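Local coordinates for protein unconventional myosin IB (Entamoeba histolytica, PDB 5XGG) that is an unconventional class I myosin motor whose C-terminal SH3 domain probably binds proline-rich peptide ligands, at residues Ile31-Trp39 with Glu47-Glu57. Sequence-based numbering, arbitrary orientation.
Sequences ILEKDEGWW and EGWIPNNYVKE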
# COMPACT_ATOMS: atom_id res chain seq x y z
N ILE A 31 -2.16 2.57 -4.07
CA ILE A 31 -2.83 1.32 -4.40
C ILE A 31 -3.32 1.36 -5.84
O ILE A 31 -4.07 2.26 -6.23
CB ILE A 31 -4.00 1.01 -3.42
CG1 ILE A 31 -3.43 1.06 -2.01
CG2 ILE A 31 -4.62 -0.31 -3.81
CD1 ILE A 31 -2.32 0.06 -1.66
N LEU A 32 -2.85 0.40 -6.63
CA LEU A 32 -3.15 0.34 -8.07
C LEU A 32 -4.30 -0.65 -8.37
O LEU A 32 -4.96 -0.56 -9.44
CB LEU A 32 -1.86 -0.07 -8.81
CG LEU A 32 -0.65 0.77 -8.67
CD1 LEU A 32 0.45 0.11 -9.49
CD2 LEU A 32 -0.94 2.23 -8.99
N GLU A 33 -4.55 -1.61 -7.49
CA GLU A 33 -5.46 -2.70 -7.77
C GLU A 33 -5.65 -3.48 -6.47
O GLU A 33 -4.77 -3.40 -5.59
CB GLU A 33 -4.81 -3.56 -8.88
CG GLU A 33 -5.30 -4.97 -9.10
CD GLU A 33 -5.25 -5.30 -10.57
OE1 GLU A 33 -4.18 -5.03 -11.19
OE2 GLU A 33 -6.30 -5.73 -11.05
N LYS A 34 -6.78 -4.18 -6.36
CA LYS A 34 -7.11 -4.99 -5.17
C LYS A 34 -7.42 -6.42 -5.56
O LYS A 34 -8.09 -6.73 -6.58
CB LYS A 34 -8.24 -4.37 -4.38
CG LYS A 34 -7.95 -3.03 -3.81
CD LYS A 34 -9.12 -2.58 -2.95
CE LYS A 34 -8.77 -1.47 -1.97
NZ LYS A 34 -8.75 -0.03 -2.39
N ASP A 35 -6.97 -7.37 -4.74
CA ASP A 35 -7.31 -8.78 -4.92
C ASP A 35 -7.52 -9.40 -3.55
O ASP A 35 -6.63 -10.06 -3.03
CB ASP A 35 -6.18 -9.52 -5.62
CG ASP A 35 -6.46 -11.03 -5.73
OD1 ASP A 35 -7.67 -11.40 -5.85
OD2 ASP A 35 -5.51 -11.81 -5.65
N GLU A 36 -8.73 -9.22 -3.02
CA GLU A 36 -9.11 -9.69 -1.70
C GLU A 36 -8.06 -9.19 -0.63
O GLU A 36 -7.87 -8.00 -0.46
CB GLU A 36 -9.30 -11.21 -1.76
CG GLU A 36 -10.47 -11.57 -2.65
CD GLU A 36 -10.95 -13.00 -2.46
OE1 GLU A 36 -10.17 -13.94 -2.78
OE2 GLU A 36 -12.12 -13.16 -2.01
N GLY A 37 -7.39 -10.07 0.03
CA GLY A 37 -6.47 -9.72 1.11
C GLY A 37 -5.14 -9.09 0.68
O GLY A 37 -4.40 -8.60 1.53
N TRP A 38 -4.87 -9.05 -0.63
CA TRP A 38 -3.63 -8.48 -1.17
C TRP A 38 -3.90 -7.35 -2.10
O TRP A 38 -4.79 -7.48 -2.97
CB TRP A 38 -2.87 -9.52 -1.96
CG TRP A 38 -2.37 -10.64 -1.03
CD1 TRP A 38 -3.05 -11.75 -0.63
CD2 TRP A 38 -1.12 -10.70 -0.42
NE1 TRP A 38 -2.28 -12.52 0.22
CE2 TRP A 38 -1.05 -11.92 0.30
CE3 TRP A 38 -0.01 -9.90 -0.46
CZ2 TRP A 38 0.07 -12.29 1.01
CZ3 TRP A 38 1.15 -10.32 0.20
CH2 TRP A 38 1.15 -11.47 0.95
N TRP A 39 -3.18 -6.25 -1.91
CA TRP A 39 -3.39 -5.05 -2.73
C TRP A 39 -2.16 -4.80 -3.50
O TRP A 39 -1.08 -5.06 -3.05
CB TRP A 39 -3.69 -3.86 -1.89
CG TRP A 39 -5.13 -3.91 -1.28
CD1 TRP A 39 -6.04 -4.96 -1.37
CD2 TRP A 39 -5.66 -3.02 -0.35
NE1 TRP A 39 -7.18 -4.67 -0.65
CE2 TRP A 39 -6.98 -3.47 -0.03
CE3 TRP A 39 -5.24 -1.80 0.13
CZ2 TRP A 39 -7.78 -2.79 0.83
CZ3 TRP A 39 -6.05 -1.12 0.99
CH2 TRP A 39 -7.33 -1.56 1.29
N GLU A 47 6.62 -1.73 -7.68
CA GLU A 47 5.19 -2.19 -7.64
C GLU A 47 5.21 -3.66 -7.21
O GLU A 47 6.07 -4.44 -7.66
CB GLU A 47 4.54 -2.00 -9.02
CG GLU A 47 3.16 -2.54 -9.24
CD GLU A 47 2.72 -2.53 -10.71
OE1 GLU A 47 3.56 -2.48 -11.64
OE2 GLU A 47 1.54 -2.87 -10.93
N GLY A 48 4.36 -4.00 -6.27
CA GLY A 48 4.20 -5.40 -5.90
C GLY A 48 3.00 -5.57 -4.98
O GLY A 48 2.43 -4.61 -4.46
N TRP A 49 2.63 -6.81 -4.72
CA TRP A 49 1.55 -7.07 -3.82
C TRP A 49 1.99 -6.88 -2.36
O TRP A 49 3.06 -7.30 -1.94
CB TRP A 49 1.01 -8.51 -3.99
CG TRP A 49 0.47 -8.78 -5.30
CD1 TRP A 49 1.10 -9.42 -6.32
CD2 TRP A 49 -0.82 -8.34 -5.82
NE1 TRP A 49 0.27 -9.44 -7.45
CE2 TRP A 49 -0.91 -8.82 -7.17
CE3 TRP A 49 -1.90 -7.64 -5.29
CZ2 TRP A 49 -2.00 -8.52 -7.99
CZ3 TRP A 49 -3.04 -7.45 -6.03
CH2 TRP A 49 -3.09 -7.85 -7.42
N ILE A 50 1.04 -6.35 -1.60
CA ILE A 50 1.16 -6.16 -0.16
C ILE A 50 -0.07 -6.73 0.53
O ILE A 50 -1.17 -6.72 0.03
CB ILE A 50 1.31 -4.68 0.19
CG1 ILE A 50 0.02 -3.82 -0.06
CG2 ILE A 50 2.47 -4.03 -0.53
CD1 ILE A 50 0.15 -2.37 0.43
N PRO A 51 0.13 -7.26 1.74
CA PRO A 51 -1.00 -7.69 2.57
C PRO A 51 -1.76 -6.52 3.16
O PRO A 51 -1.14 -5.66 3.83
CB PRO A 51 -0.29 -8.49 3.69
CG PRO A 51 1.06 -7.91 3.73
CD PRO A 51 1.41 -7.43 2.38
N ASN A 52 -3.07 -6.41 2.85
CA ASN A 52 -3.80 -5.25 3.27
C ASN A 52 -3.96 -5.12 4.77
O ASN A 52 -4.19 -4.06 5.23
CB ASN A 52 -5.15 -5.14 2.52
CG ASN A 52 -6.20 -6.18 2.97
OD1 ASN A 52 -6.22 -6.62 4.09
ND2 ASN A 52 -7.13 -6.51 2.09
N ASN A 53 -3.82 -6.23 5.55
CA ASN A 53 -3.88 -6.12 6.99
C ASN A 53 -2.59 -5.64 7.65
O ASN A 53 -2.56 -5.57 8.89
CB ASN A 53 -4.38 -7.44 7.56
CG ASN A 53 -3.46 -8.65 7.27
OD1 ASN A 53 -2.43 -8.53 6.66
ND2 ASN A 53 -3.92 -9.85 7.68
N TYR A 54 -1.60 -5.18 6.83
CA TYR A 54 -0.40 -4.49 7.33
C TYR A 54 -0.50 -3.02 7.25
O TYR A 54 0.37 -2.31 7.72
CB TYR A 54 0.91 -4.98 6.68
CG TYR A 54 1.43 -6.26 7.18
CD1 TYR A 54 0.68 -7.44 7.10
CD2 TYR A 54 2.75 -6.37 7.65
CE1 TYR A 54 1.24 -8.65 7.54
CE2 TYR A 54 3.26 -7.56 8.17
CZ TYR A 54 2.53 -8.70 8.04
OH TYR A 54 3.10 -9.88 8.47
N VAL A 55 -1.55 -2.53 6.63
CA VAL A 55 -1.68 -1.11 6.36
C VAL A 55 -3.06 -0.56 6.70
O VAL A 55 -3.96 -1.31 7.00
CB VAL A 55 -1.40 -0.88 4.86
CG1 VAL A 55 -0.07 -1.51 4.39
CG2 VAL A 55 -2.55 -1.34 3.98
N LYS A 56 -3.14 0.77 6.70
CA LYS A 56 -4.39 1.51 6.96
C LYS A 56 -4.59 2.56 5.92
O LYS A 56 -3.71 3.42 5.70
CB LYS A 56 -4.35 2.22 8.30
CG LYS A 56 -5.75 2.67 8.75
CD LYS A 56 -5.65 3.76 9.81
CE LYS A 56 -6.94 3.87 10.63
NZ LYS A 56 -7.21 5.28 11.02
N GLU A 57 -5.76 2.48 5.31
CA GLU A 57 -6.09 3.37 4.20
C GLU A 57 -6.19 4.76 4.73
O GLU A 57 -6.72 4.95 5.79
CB GLU A 57 -7.34 2.87 3.45
CG GLU A 57 -7.44 3.52 2.07
CD GLU A 57 -8.66 3.09 1.33
OE1 GLU A 57 -9.42 2.18 1.82
OE2 GLU A 57 -8.81 3.71 0.26
O HOH W 1 -4.42 -9.10 4.28
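Trp39 and Ile50 pair through both backbone amides: Trp39 N donates to Ile50 O at 2.8 Å, and Ile50 N returns a bond to Trp39 O at 2.9 Å. Ile50 O also receives a CA-H...O contact from Trp38 CA, so this carbonyl is approached by two residues of the facing strand. Two residues on, Asn52 N gives Gly37 O an almost straight bond of 2.9 Å (174° at the hydrogen). The same oxygen accepts a hydrogen bond from a water, which in turn accepts the N-H of Asn53; Gly37 O thus ties the type II' turn Asp35-Trp38 to the 3-10 segment 52-54. Asn52 CB lies over the five-membered ring of Trp39 in a CH-pi contact, 3.6 Å from the ring centroid, and chi1 of 73° turns the amide so that ND2 comes within 3.0 Å of Glu36 O. On the sheet's other face, Trp38 CZ3 packs on Pro51 CD at 3.6 Å. Glu47 lays its carboxylate beside Leu32 CD1 but finds its charge partner in Lys40. The n-Src turn and the 3-10 turn side by side belong to the SH3 fold, where Trp38, Pro51 and Tyr54 probably line the peptide groove, as in other SH3 domains.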